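Local coordinates for protein (R)-S-adenosyl-L-methionine hydrolase (Thermus thermophilus, PDB 2CW5) that hydrolyses S-adenosyl-L-methionine to adenosine and L-methionine as a homotrimer, without chlorinase or fluorinase activity, at residues C[48-53]-C[95-99]; C[106-112]-C[154-160]; C[111-116]-C[135-141]; C[181-187]-C[238-242]. All coordinates share one frame; numbering follows the deposited sequence.

Interaction 1: residues C[48-53]-C[95-99]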
loop_
_atom_site.group_PDB
_atom_site.type_symbol
_atom_site.label_atom_id
_atom_site.label_comp_id
_atom_site.label_asym_id
_atom_site.label_seq_id
_atom_site.Cartn_x
_atom_site.Cartn_y
_atom_site.Cartn_z
ATOM N N ALA C 48 -15.629 -0.240 6.229
ATOM C CA ALA C 48 -14.678 -0.622 7.267
ATOM C C ALA C 48 -15.290 -1.597 8.263
ATOM O O ALA C 48 -14.625 -2.542 8.702
ATOM C CB ALA C 48 -14.162 0.625 7.992
ATOM N N ALA C 49 -16.554 -1.374 8.625
ATOM C CA ALA C 49 -17.232 -2.268 9.568
ATOM C C ALA C 49 -17.284 -3.672 8.984
ATOM O O ALA C 49 -17.073 -4.660 9.691
ATOM C CB ALA C 49 -18.659 -1.781 9.843
ATOM N N TYR C 50 -17.574 -3.760 7.691
ATOM C CA TYR C 50 -17.661 -5.066 7.042
ATOM C C TYR C 50 -16.300 -5.756 6.987
ATOM O O TYR C 50 -16.202 -6.959 7.242
ATOM C CB TYR C 50 -18.241 -4.943 5.625
ATOM C CG TYR C 50 -18.369 -6.288 4.931
ATOM C CD1 TYR C 50 -19.181 -7.292 5.467
ATOM C CD2 TYR C 50 -17.641 -6.577 3.776
ATOM C CE1 TYR C 50 -19.261 -8.546 4.874
ATOM C CE2 TYR C 50 -17.716 -7.839 3.170
ATOM C CZ TYR C 50 -18.527 -8.816 3.730
ATOM O OH TYR C 50 -18.605 -10.066 3.158
ATOM N N ALA C 51 -15.250 -5.002 6.661
ATOM C CA ALA C 51 -13.906 -5.571 6.587
ATOM C C ALA C 51 -13.514 -6.235 7.912
ATOM O O ALA C 51 -12.905 -7.302 7.921
ATOM C CB ALA C 51 -12.890 -4.489 6.220
ATOM N N LEU C 52 -13.851 -5.594 9.028
ATOM C CA LEU C 52 -13.545 -6.151 10.342
ATOM C C LEU C 52 -14.348 -7.432 10.556
ATOM O O LEU C 52 -13.823 -8.435 11.027
ATOM C CB LEU C 52 -13.872 -5.133 11.439
ATOM C CG LEU C 52 -12.980 -3.883 11.450
ATOM C CD1 LEU C 52 -13.520 -2.869 12.461
ATOM C CD2 LEU C 52 -11.549 -4.275 11.802
ATOM N N PHE C 53 -15.629 -7.382 10.200
ATOM C CA PHE C 53 -16.538 -8.521 10.319
ATOM C C PHE C 53 -15.975 -9.724 9.558
ATOM O O PHE C 53 -15.994 -10.859 10.037
ATOM C CB PHE C 53 -17.890 -8.118 9.726
ATOM C CG PHE C 53 -18.914 -9.210 9.722
ATOM C CD1 PHE C 53 -19.612 -9.537 10.883
ATOM C CD2 PHE C 53 -19.219 -9.884 8.541
ATOM C CE1 PHE C 53 -20.603 -10.517 10.865
ATOM C CE2 PHE C 53 -20.212 -10.869 8.512
ATOM C CZ PHE C 53 -20.906 -11.183 9.678
ATOM N N LEU C 95 -17.874 1.990 14.101
ATOM C CA LEU C 95 -16.959 1.246 13.244
ATOM C C LEU C 95 -16.950 -0.255 13.579
ATOM O O LEU C 95 -16.906 -1.105 12.684
ATOM C CB LEU C 95 -15.546 1.816 13.410
ATOM C CG LEU C 95 -14.349 1.060 12.819
ATOM C CD1 LEU C 95 -14.541 0.878 11.328
ATOM C CD2 LEU C 95 -13.071 1.839 13.096
ATOM N N PHE C 96 -16.995 -0.568 14.871
ATOM C CA PHE C 96 -16.953 -1.955 15.343
ATOM C C PHE C 96 -18.311 -2.672 15.463
ATOM O O PHE C 96 -18.372 -3.772 16.002
ATOM C CB PHE C 96 -16.256 -2.003 16.709
ATOM C CG PHE C 96 -14.804 -1.585 16.682
ATOM C CD1 PHE C 96 -13.847 -2.380 16.064
ATOM C CD2 PHE C 96 -14.395 -0.405 17.300
ATOM C CE1 PHE C 96 -12.494 -2.012 16.061
ATOM C CE2 PHE C 96 -13.047 -0.023 17.305
ATOM C CZ PHE C 96 -12.094 -0.833 16.683
ATOM N N THR C 97 -19.384 -2.059 14.961
ATOM C CA THR C 97 -20.733 -2.632 15.066
ATOM C C THR C 97 -20.880 -4.109 14.694
ATOM O O THR C 97 -21.407 -4.911 15.476
ATOM C CB THR C 97 -21.742 -1.826 14.217
ATOM O OG1 THR C 97 -21.783 -0.471 14.681
ATOM C CG2 THR C 97 -23.134 -2.425 14.336
ATOM N N LEU C 98 -20.430 -4.467 13.499
ATOM C CA LEU C 98 -20.536 -5.848 13.039
ATOM C C LEU C 98 -19.613 -6.784 13.816
ATOM O O LEU C 98 -20.005 -7.898 14.176
ATOM C CB LEU C 98 -20.259 -5.905 11.533
ATOM C CG LEU C 98 -21.315 -5.145 10.717
ATOM C CD1 LEU C 98 -20.972 -5.197 9.239
ATOM C CD2 LEU C 98 -22.702 -5.754 10.960
ATOM N N ALA C 99 -18.391 -6.336 14.087
ATOM C CA ALA C 99 -17.453 -7.145 14.855
ATOM C C ALA C 99 -18.102 -7.507 16.188
ATOM O O ALA C 99 -17.985 -8.633 16.677
ATOM C CB ALA C 99 -16.172 -6.360 15.114
HETATM O O HOH W 1 -17.590 -3.834 12.521
#
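Leu95 and Leu98 reach helix 45-55 through different first torsions: Leu95 carries CG opposite its backbone N (chi1 169°), which swings CD1 onto Ala48, whereas Leu98 sets CG opposite its carbonyl carbon (chi1 -64°) and lays CD1 against the backbone at Ala49 and Tyr50. Ala48 CB and Leu95 CD1 are tightly packed at 3.4 Å. Leu52 of the helix sets CD1 against Leu95 CG and also against Phe96, whose CD1 lies 3.7 Å from Leu52 CD1. Farther along the helix, Phe53 CB meets Leu98 CB at 3.7 Å, and the carbonyl oxygen of Leu98 lies at the edge of the Phe53 ring, in its plane. The loop before helix 99-102 is thus packed onto a helix of the N-terminal α/β domain, and strand 64-68 lines the same apolar layer through Val65 and Ala67. The direct approach of the two backbones is a CA-H...O contact, Ala49 CA to Leu95 O at 3.3 Å. One water donates to Ala49 O (3.0 Å) and to Leu95 O (2.8 Å) and accepts from Ala99 N; in this buried, largely apolar contact it bridges backbone groups of both segments.

Interaction 2: residues C[106-112]-C[154-160]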
loop_
_atom_site.group_PDB
_atom_site.type_symbol
_atom_site.label_atom_id
_atom_site.label_comp_id
_atom_site.label_asym_id
_atom_site.label_seq_id
_atom_site.Cartn_x
_atom_site.Cartn_y
_atom_site.Cartn_z
ATOM N N ARG C 106 -17.432 -6.515 26.867
ATOM C CA ARG C 106 -17.869 -6.584 28.256
ATOM C C ARG C 106 -17.485 -5.293 28.977
ATOM O O ARG C 106 -18.185 -4.852 29.889
ATOM C CB ARG C 106 -17.214 -7.782 28.945
ATOM C CG ARG C 106 -17.584 -9.126 28.338
ATOM C CD ARG C 106 -18.965 -9.586 28.786
ATOM N NE ARG C 106 -18.978 -9.941 30.204
ATOM C CZ ARG C 106 -20.040 -10.406 30.855
ATOM N NH1 ARG C 106 -21.193 -10.576 30.218
ATOM N NH2 ARG C 106 -19.950 -10.704 32.145
ATOM N N ARG C 107 -16.373 -4.692 28.563
ATOM C CA ARG C 107 -15.898 -3.447 29.163
ATOM C C ARG C 107 -15.361 -2.481 28.112
ATOM O O ARG C 107 -14.867 -2.903 27.071
ATOM C CB ARG C 107 -14.796 -3.732 30.191
ATOM C CG ARG C 107 -15.277 -4.458 31.435
ATOM C CD ARG C 107 -14.215 -4.436 32.521
ATOM N NE ARG C 107 -13.027 -5.194 32.149
ATOM C CZ ARG C 107 -11.874 -5.135 32.808
ATOM N NH1 ARG C 107 -11.758 -4.349 33.871
ATOM N NH2 ARG C 107 -10.838 -5.859 32.407
ATOM N N ALA C 108 -15.466 -1.185 28.392
ATOM C CA ALA C 108 -14.981 -0.149 27.482
ATOM C C ALA C 108 -14.265 0.915 28.302
ATOM O O ALA C 108 -14.596 1.129 29.472
ATOM C CB ALA C 108 -16.143 0.470 26.719
ATOM N N PHE C 109 -13.292 1.583 27.687
ATOM C CA PHE C 109 -12.507 2.609 28.368
ATOM C C PHE C 109 -12.217 3.813 27.479
ATOM O O PHE C 109 -12.028 3.673 26.270
ATOM C CB PHE C 109 -11.171 2.018 28.824
ATOM C CG PHE C 109 -11.300 0.893 29.808
ATOM C CD1 PHE C 109 -11.252 1.139 31.176
ATOM C CD2 PHE C 109 -11.476 -0.414 29.369
ATOM C CE1 PHE C 109 -11.376 0.098 32.092
ATOM C CE2 PHE C 109 -11.603 -1.458 30.274
ATOM C CZ PHE C 109 -11.553 -1.203 31.639
ATOM N N LEU C 110 -12.180 4.996 28.086
ATOM C CA LEU C 110 -11.861 6.220 27.358
ATOM C C LEU C 110 -10.344 6.220 27.212
ATOM O O LEU C 110 -9.636 5.876 28.154
ATOM C CB LEU C 110 -12.299 7.453 28.155
ATOM C CG LEU C 110 -13.478 8.258 27.609
ATOM C CD1 LEU C 110 -13.098 8.882 26.271
ATOM C CD2 LEU C 110 -14.690 7.352 27.462
ATOM N N LEU C 111 -9.841 6.595 26.040
ATOM C CA LEU C 111 -8.398 6.601 25.833
ATOM C C LEU C 111 -7.748 7.943 26.154
ATOM O O LEU C 111 -8.042 8.954 25.517
ATOM C CB LEU C 111 -8.061 6.202 24.392
ATOM C CG LEU C 111 -8.544 4.826 23.917
ATOM C CD1 LEU C 111 -7.967 4.541 22.539
ATOM C CD2 LEU C 111 -8.112 3.754 24.901
ATOM N N GLU C 112 -6.869 7.940 27.155
ATOM C CA GLU C 112 -6.149 9.144 27.562
ATOM C C GLU C 112 -4.687 8.788 27.858
ATOM O O GLU C 112 -4.123 9.221 28.861
ATOM C CB GLU C 112 -6.797 9.757 28.809
ATOM C CG GLU C 112 -8.310 9.893 28.713
ATOM C CD GLU C 112 -8.903 10.748 29.820
ATOM O OE1 GLU C 112 -8.598 10.499 31.005
ATOM O OE2 GLU C 112 -9.684 11.669 29.498
ATOM N N LEU C 154 -5.561 2.849 30.700
ATOM C CA LEU C 154 -5.749 3.676 29.509
ATOM C C LEU C 154 -6.499 4.972 29.777
ATOM O O LEU C 154 -6.182 6.014 29.201
ATOM C CB LEU C 154 -6.506 2.888 28.444
ATOM C CG LEU C 154 -5.810 1.654 27.875
ATOM C CD1 LEU C 154 -6.798 0.856 27.029
ATOM C CD2 LEU C 154 -4.610 2.096 27.045
ATOM N N GLY C 155 -7.506 4.895 30.639
ATOM C CA GLY C 155 -8.309 6.058 30.965
ATOM C C GLY C 155 -9.526 5.622 31.760
ATOM O O GLY C 155 -9.600 4.467 32.172
ATOM N N PRO C 156 -10.504 6.512 31.984
ATOM C CA PRO C 156 -11.704 6.154 32.746
ATOM C C PRO C 156 -12.588 5.112 32.058
ATOM O O PRO C 156 -12.772 5.140 30.840
ATOM C CB PRO C 156 -12.410 7.496 32.910
ATOM C CG PRO C 156 -12.058 8.205 31.644
ATOM C CD PRO C 156 -10.582 7.904 31.509
ATOM N N GLU C 157 -13.132 4.191 32.844
ATOM C CA GLU C 157 -14.004 3.159 32.300
ATOM C C GLU C 157 -15.402 3.715 32.062
ATOM O O GLU C 157 -15.907 4.515 32.852
ATOM C CB GLU C 157 -14.076 1.961 33.252
ATOM C CG GLU C 157 -15.132 0.924 32.882
ATOM C CD GLU C 157 -15.011 -0.354 33.699
ATOM O OE1 GLU C 157 -14.766 -0.259 34.922
ATOM O OE2 GLU C 157 -15.177 -1.451 33.123
ATOM N N VAL C 158 -16.017 3.299 30.961
ATOM C CA VAL C 158 -17.363 3.740 30.626
ATOM C C VAL C 158 -18.242 2.528 30.344
ATOM O O VAL C 158 -17.746 1.465 29.971
ATOM C CB VAL C 158 -17.361 4.666 29.392
ATOM C CG1 VAL C 158 -16.540 5.910 29.684
ATOM C CG2 VAL C 158 -16.810 3.926 28.180
ATOM N N PRO C 159 -19.565 2.675 30.524
ATOM C CA PRO C 159 -20.533 1.595 30.293
ATOM C C PRO C 159 -20.562 1.176 28.829
ATOM O O PRO C 159 -20.653 2.028 27.946
ATOM C CB PRO C 159 -21.858 2.221 30.725
ATOM C CG PRO C 159 -21.444 3.270 31.723
ATOM C CD PRO C 159 -20.242 3.872 31.052
ATOM N N VAL C 160 -20.486 -0.127 28.565
ATOM C CA VAL C 160 -20.518 -0.604 27.185
ATOM C C VAL C 160 -21.807 -0.193 26.493
ATOM O O VAL C 160 -21.850 -0.060 25.268
ATOM C CB VAL C 160 -20.387 -2.145 27.091
ATOM C CG1 VAL C 160 -18.980 -2.568 27.455
ATOM C CG2 VAL C 160 -21.403 -2.817 28.001
HETATM O O HOH W 2 -17.026 -1.001 30.942
#
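Leu110 N donates to Pro156 O at 2.8 Å in an almost perfectly straight bond (179° at the hydrogen), the central link of an antiparallel pairing that sets the short, weakly bonded strand 157-158 at the margin of the mixed sheet of the N-terminal domain. Val158 N donates to Ala108 O, and Glu112 N donates to Leu154 O beyond the strand. A water adds a further tie, accepting from Ala108 N and donating to Val158 O and to Glu157 OE2 (2.9 Å). On the other side of strand 107-110 lies strand 79-83, where Arg106 and Arg107 both face Leu83 in a classic beta bulge.

Phe109 and Glu157 form a non-hydrogen-bonded pair. Glu157, its CG set opposite the backbone N (chi1 171°), extends at a slant across the Phe109 ring, CB lying 3.5 Å from Phe109 CE1 and the carboxylate turned only 12° from the ring plane. Arg107 folds back so that Phe109 CZ lies over one face of its guanidinium, while its aliphatic CD approaches Glu157 OE2. If Phe109 were cut back to an alanine, the Glu157 chain and the Arg107 guanidinium would probably be left without the ring both lean on, and freer to turn. The opposite face carries Ala108 and Val158, where Ala108 CB meets Val158 CG2 at 3.8 Å. Gly155 fits closely against strand 107-110, its CA standing 3.1 Å from Leu110 O.

Interaction 3: residues C[111-116]-C[135-141]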
loop_
_atom_site.group_PDB
_atom_site.type_symbol
_atom_site.label_atom_id
_atom_site.label_comp_id
_atom_site.label_asym_id
_atom_site.label_seq_id
_atom_site.Cartn_x
_atom_site.Cartn_y
_atom_site.Cartn_z
ATOM N N LEU C 111 -9.841 6.595 26.040
ATOM C CA LEU C 111 -8.398 6.601 25.833
ATOM C C LEU C 111 -7.748 7.943 26.154
ATOM O O LEU C 111 -8.042 8.954 25.517
ATOM C CB LEU C 111 -8.061 6.202 24.392
ATOM C CG LEU C 111 -8.544 4.826 23.917
ATOM C CD1 LEU C 111 -7.967 4.541 22.539
ATOM C CD2 LEU C 111 -8.112 3.754 24.901
ATOM N N GLU C 112 -6.869 7.940 27.155
ATOM C CA GLU C 112 -6.149 9.144 27.562
ATOM C C GLU C 112 -4.687 8.788 27.858
ATOM O O GLU C 112 -4.123 9.221 28.861
ATOM C CB GLU C 112 -6.797 9.757 28.809
ATOM C CG GLU C 112 -8.310 9.893 28.713
ATOM C CD GLU C 112 -8.903 10.748 29.820
ATOM O OE1 GLU C 112 -8.598 10.499 31.005
ATOM O OE2 GLU C 112 -9.684 11.669 29.498
ATOM N N PRO C 113 -4.052 8.000 26.974
ATOM C CA PRO C 113 -2.655 7.605 27.180
ATOM C C PRO C 113 -1.684 8.764 26.965
ATOM O O PRO C 113 -2.046 9.795 26.396
ATOM C CB PRO C 113 -2.463 6.506 26.145
ATOM C CG PRO C 113 -3.263 7.036 24.990
ATOM C CD PRO C 113 -4.541 7.512 25.670
ATOM N N PRO C 114 -0.437 8.611 27.432
ATOM C CA PRO C 114 0.539 9.686 27.247
ATOM C C PRO C 114 0.910 9.775 25.767
ATOM O O PRO C 114 1.152 8.752 25.117
ATOM C CB PRO C 114 1.705 9.246 28.126
ATOM C CG PRO C 114 1.629 7.753 28.061
ATOM C CD PRO C 114 0.147 7.491 28.193
ATOM N N ARG C 115 0.938 10.992 25.235
ATOM C CA ARG C 115 1.267 11.201 23.831
ATOM C C ARG C 115 2.714 10.808 23.541
ATOM O O ARG C 115 3.615 11.096 24.332
ATOM C CB ARG C 115 1.052 12.669 23.452
ATOM C CG ARG C 115 1.168 12.946 21.963
ATOM C CD ARG C 115 1.049 14.430 21.624
ATOM N NE ARG C 115 2.312 15.150 21.783
ATOM C CZ ARG C 115 2.860 15.472 22.951
ATOM N NH1 ARG C 115 2.262 15.143 24.088
ATOM N NH2 ARG C 115 4.013 16.124 22.982
ATOM N N PRO C 116 2.954 10.135 22.401
ATOM C CA PRO C 116 4.314 9.725 22.042
ATOM C C PRO C 116 5.207 10.950 21.850
ATOM O O PRO C 116 4.747 11.999 21.397
ATOM C CB PRO C 116 4.104 8.931 20.752
ATOM C CG PRO C 116 2.894 9.575 20.152
ATOM C CD PRO C 116 1.995 9.742 21.353
ATOM N N ARG C 135 -1.829 8.334 15.672
ATOM C CA ARG C 135 -0.468 8.415 16.182
ATOM C C ARG C 135 -0.382 8.757 17.668
ATOM O O ARG C 135 0.312 8.085 18.433
ATOM C CB ARG C 135 0.303 9.488 15.403
ATOM C CG ARG C 135 1.752 9.674 15.837
ATOM C CD ARG C 135 2.369 10.881 15.139
ATOM N NE ARG C 135 1.897 12.144 15.708
ATOM C CZ ARG C 135 1.963 13.320 15.087
ATOM N NH1 ARG C 135 2.473 13.407 13.866
ATOM N NH2 ARG C 135 1.525 14.412 15.695
ATOM N N ASP C 136 -1.088 9.809 18.068
ATOM C CA ASP C 136 -1.021 10.283 19.442
ATOM C C ASP C 136 -1.945 9.674 20.493
ATOM O O ASP C 136 -1.669 9.806 21.682
ATOM C CB ASP C 136 -1.163 11.809 19.452
ATOM C CG ASP C 136 -0.143 12.488 18.554
ATOM O OD1 ASP C 136 1.036 12.078 18.575
ATOM O OD2 ASP C 136 -0.512 13.433 17.829
ATOM N N VAL C 137 -3.019 9.009 20.070
ATOM C CA VAL C 137 -3.956 8.400 21.013
ATOM C C VAL C 137 -4.149 6.890 20.837
ATOM O O VAL C 137 -3.931 6.112 21.771
ATOM C CB VAL C 137 -5.354 9.085 20.927
ATOM C CG1 VAL C 137 -6.343 8.390 21.874
ATOM C CG2 VAL C 137 -5.234 10.563 21.295
ATOM N N PHE C 138 -4.549 6.466 19.642
ATOM C CA PHE C 138 -4.794 5.045 19.403
ATOM C C PHE C 138 -3.559 4.136 19.434
ATOM O O PHE C 138 -3.594 3.067 20.048
ATOM C CB PHE C 138 -5.554 4.868 18.086
ATOM C CG PHE C 138 -6.912 5.519 18.086
ATOM C CD1 PHE C 138 -7.879 5.141 19.018
ATOM C CD2 PHE C 138 -7.221 6.521 17.172
ATOM C CE1 PHE C 138 -9.138 5.757 19.037
ATOM C CE2 PHE C 138 -8.475 7.142 17.180
ATOM C CZ PHE C 138 -9.435 6.756 18.118
ATOM N N ALA C 139 -2.469 4.555 18.792
ATOM C CA ALA C 139 -1.253 3.740 18.769
ATOM C C ALA C 139 -0.710 3.444 20.166
ATOM O O ALA C 139 -0.398 2.292 20.486
ATOM C CB ALA C 139 -0.170 4.413 17.917
ATOM N N PRO C 140 -0.575 4.477 21.017
ATOM C CA PRO C 140 -0.058 4.210 22.362
ATOM C C PRO C 140 -0.986 3.296 23.165
ATOM O O PRO C 140 -0.531 2.504 23.990
ATOM C CB PRO C 140 0.078 5.610 22.969
ATOM C CG PRO C 140 -0.949 6.421 22.223
ATOM C CD PRO C 140 -0.796 5.920 20.810
ATOM N N ALA C 141 -2.282 3.401 22.900
ATOM C CA ALA C 141 -3.275 2.583 23.585
ATOM C C ALA C 141 -3.122 1.125 23.154
ATOM O O ALA C 141 -3.128 0.206 23.981
ATOM C CB ALA C 141 -4.675 3.087 23.251
HETATM O O HOH W 3 3.256 13.286 18.946
#
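Leu111 CB rests on Val137 CG1 at 3.8 Å, where the proline-rich segment leaving strand 107-110 runs across helix 133-147 of the N-terminal α/β domain. From CB the chain continues to CG, which lies anti to the carbonyl carbon (chi1 -59°), placing its methyls against the helix. CD1 reaches Phe138 CD1 at 3.6 Å, the two side chains crossing at about a right angle, and also touches Ala141 CB; CD2 comes against the same Ala141 methyl. Val89 of strand 87-89 lies beside this cluster, and Phe138 extends to the neighbourhood of His133 and Asp70, both probably important for activity.

Farther along, the prolines take over. Pro113 CG lies 3.4 Å from Val137 O and meets Pro140 CG, the two rings crossing obliquely. The helix is irregular at this point: a wider pi-type turn spans residues 135-138, and the proline nitrogen of residue 140 makes no bond to the preceding turn. Pro116 CG packs 3.4 Å from Arg135 O, a buried oxygen with no polar partner in the model.

Arg135 grips the Asp136 carboxylate side-on, NE donating to OD1 at 3.0 Å in a nearly straight bond and NH2 to OD2 on its syn lone pair. Arg115 lies alongside, its CG against Asp136 OD1 and CB while its charged end stays beyond salt-bridge distance. Arg135 NH1 also donates to Ser227 O of the third subunit, which links the helix to that subunit. A water bridges the segments, donating to Pro116 O and, at 2.6 Å, to Asp136 OD1.

Interaction 4: residues C[181-187]-C[238-242]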
loop_
_atom_site.group_PDB
_atom_site.type_symbol
_atom_site.label_atom_id
_atom_site.label_comp_id
_atom_site.label_asym_id
_atom_site.label_seq_id
_atom_site.Cartn_x
_atom_site.Cartn_y
_atom_site.Cartn_z
ATOM N N PHE C 181 -19.942 -1.995 -0.611
ATOM C CA PHE C 181 -19.456 -2.610 -1.853
ATOM C C PHE C 181 -18.004 -3.034 -1.657
ATOM O O PHE C 181 -17.308 -2.477 -0.812
ATOM C CB PHE C 181 -19.506 -1.600 -3.006
ATOM C CG PHE C 181 -20.879 -1.088 -3.309
ATOM C CD1 PHE C 181 -21.756 -1.830 -4.092
ATOM C CD2 PHE C 181 -21.310 0.127 -2.784
ATOM C CE1 PHE C 181 -23.043 -1.370 -4.349
ATOM C CE2 PHE C 181 -22.593 0.594 -3.035
ATOM C CZ PHE C 181 -23.464 -0.155 -3.820
ATOM N N ASP C 182 -17.535 -4.023 -2.416
ATOM C CA ASP C 182 -16.134 -4.397 -2.280
ATOM C C ASP C 182 -15.334 -3.641 -3.339
ATOM O O ASP C 182 -15.893 -2.830 -4.081
ATOM C CB ASP C 182 -15.915 -5.914 -2.397
ATOM C CG ASP C 182 -16.297 -6.473 -3.745
ATOM O OD1 ASP C 182 -16.332 -5.716 -4.739
ATOM O OD2 ASP C 182 -16.545 -7.697 -3.807
ATOM N N ARG C 183 -14.034 -3.902 -3.411
ATOM C CA ARG C 183 -13.177 -3.202 -4.358
ATOM C C ARG C 183 -13.503 -3.422 -5.834
ATOM O O ARG C 183 -13.040 -2.668 -6.691
ATOM C CB ARG C 183 -11.710 -3.555 -4.079
ATOM C CG ARG C 183 -11.358 -5.029 -4.224
ATOM C CD ARG C 183 -10.217 -5.401 -3.275
ATOM N NE ARG C 183 -9.616 -6.700 -3.573
ATOM C CZ ARG C 183 -8.632 -6.887 -4.451
ATOM N NH1 ARG C 183 -8.133 -5.858 -5.122
ATOM N NH2 ARG C 183 -8.137 -8.103 -4.648
ATOM N N PHE C 184 -14.304 -4.439 -6.132
ATOM C CA PHE C 184 -14.679 -4.739 -7.514
ATOM C C PHE C 184 -16.061 -4.196 -7.855
ATOM O O PHE C 184 -16.545 -4.360 -8.979
ATOM C CB PHE C 184 -14.663 -6.249 -7.749
ATOM C CG PHE C 184 -13.324 -6.885 -7.518
ATOM C CD1 PHE C 184 -12.245 -6.584 -8.342
ATOM C CD2 PHE C 184 -13.141 -7.791 -6.480
ATOM C CE1 PHE C 184 -11.003 -7.179 -8.134
ATOM C CE2 PHE C 184 -11.899 -8.389 -6.262
ATOM C CZ PHE C 184 -10.830 -8.082 -7.092
ATOM N N GLY C 185 -16.699 -3.555 -6.882
ATOM C CA GLY C 185 -18.019 -3.009 -7.120
ATOM C C GLY C 185 -19.128 -3.982 -6.772
ATOM O O GLY C 185 -20.296 -3.706 -7.040
ATOM N N ASN C 186 -18.767 -5.127 -6.192
ATOM C CA ASN C 186 -19.761 -6.116 -5.789
ATOM C C ASN C 186 -20.522 -5.498 -4.623
ATOM O O ASN C 186 -19.932 -4.835 -3.775
ATOM C CB ASN C 186 -19.101 -7.416 -5.294
ATOM C CG ASN C 186 -18.341 -8.149 -6.380
ATOM O OD1 ASN C 186 -18.819 -8.280 -7.505
ATOM N ND2 ASN C 186 -17.157 -8.649 -6.041
ATOM N N ALA C 187 -21.824 -5.720 -4.575
ATOM C CA ALA C 187 -22.628 -5.172 -3.492
ATOM C C ALA C 187 -22.812 -6.205 -2.382
ATOM O O ALA C 187 -23.214 -7.341 -2.638
ATOM C CB ALA C 187 -23.976 -4.731 -4.023
ATOM N N GLY C 238 -17.269 -7.082 -14.138
ATOM C CA GLY C 238 -17.858 -5.758 -14.113
ATOM C C GLY C 238 -18.156 -5.295 -12.700
ATOM O O GLY C 238 -17.922 -6.020 -11.732
ATOM N N SER C 239 -18.678 -4.079 -12.588
ATOM C CA SER C 239 -19.013 -3.493 -11.299
ATOM C C SER C 239 -20.525 -3.399 -11.119
ATOM O O SER C 239 -21.192 -2.611 -11.794
ATOM C CB SER C 239 -18.387 -2.100 -11.190
ATOM O OG SER C 239 -18.776 -1.444 -9.998
ATOM N N ALA C 240 -21.064 -4.214 -10.216
ATOM C CA ALA C 240 -22.498 -4.201 -9.944
ATOM C C ALA C 240 -22.891 -2.787 -9.547
ATOM O O ALA C 240 -23.963 -2.304 -9.906
ATOM C CB ALA C 240 -22.834 -5.170 -8.814
ATOM N N ARG C 241 -22.009 -2.132 -8.798
ATOM C CA ARG C 241 -22.237 -0.765 -8.346
ATOM C C ARG C 241 -22.443 0.149 -9.554
ATOM O O ARG C 241 -23.420 0.892 -9.621
ATOM C CB ARG C 241 -21.036 -0.282 -7.534
ATOM C CG ARG C 241 -21.221 1.074 -6.872
ATOM C CD ARG C 241 -19.996 1.450 -6.060
ATOM N NE ARG C 241 -20.262 2.562 -5.155
ATOM C CZ ARG C 241 -19.399 3.013 -4.247
ATOM N NH1 ARG C 241 -18.205 2.451 -4.122
ATOM N NH2 ARG C 241 -19.738 4.020 -3.452
ATOM N N GLU C 242 -21.517 0.075 -10.509
ATOM C CA GLU C 242 -21.574 0.893 -11.718
ATOM C C GLU C 242 -22.683 0.452 -12.667
ATOM O O GLU C 242 -23.616 1.205 -12.944
ATOM C CB GLU C 242 -20.241 0.828 -12.471
ATOM C CG GLU C 242 -19.022 1.286 -11.688
ATOM C CD GLU C 242 -17.762 1.294 -12.543
ATOM O OE1 GLU C 242 -17.723 2.051 -13.538
ATOM O OE2 GLU C 242 -16.812 0.542 -12.229
HETATM O O HOH W 4 -19.504 -6.697 -9.600
#
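Arg241 and Phe181 bury the most surface here, followed by Gly185, where a beta-hairpin loop of the C-terminal domain meets the N-terminus of helix 240-243. The arginine runs extended from CG to NE over one face of the Phe181 ring. Its CG stands 3.8 Å from the ring centroid, only 6° off the normal, a clear CH-pi contact. Beyond it, NE comes 3.6 Å from Phe181 CD2, and the guanidinium lies nearly parallel to the ring, planes 13° apart, with Phe181 CD2 over its face, off centre. Were a serine to stand at Phe181, the Arg241 chain would probably lose this platform and its guanidinium be set free to turn.

Gly185 supplies the backbone link: its O accepts from Arg241 N at 2.9 Å, in the carbonyl plane and on a lone pair. Its CA lies 3.4 Å from Ser239 OG, where a CB would clash. Ser239 is the N-cap, its OG accepting from Glu242 N.

The loop is shaped by Asp182, which opens a type I turn and an Asx turn. Its OD1 takes Phe184 N and Asn186 N from opposite faces of the carboxylate plane. The second of these bonds holds the backbone of Asn186, which probably binds the substrate and adenosine. At its side chain, a water donates to Asn186 OD1 and Gly238 O, both at 2.7 Å, and accepts from Ala240 N.

Overall arrangement
Interactions 2 and 3 form one unit on one side of the chain's centre, each about 20 Å from it: they share Leu111 and Glu112, interaction 3 is nested inside the chain loop closed by interaction 2, and Leu154 CD2 packs 3.7 Å from Ala141 CA. Interaction 1 lies near the middle, its centre about 19 Å from that of interaction 4, which belongs to the C-terminal domain and is centred about 37 Å from interaction 2. Residues probably important for activity or substrate binding adjoin several contacts: the side chains of Tyr50 and Glu232, and of Phe138 and His133, are about 4 Å apart, and interaction 4 contains Asn186. In the trimer, Arg183 forms a salt bridge with Asp9 of the second subunit.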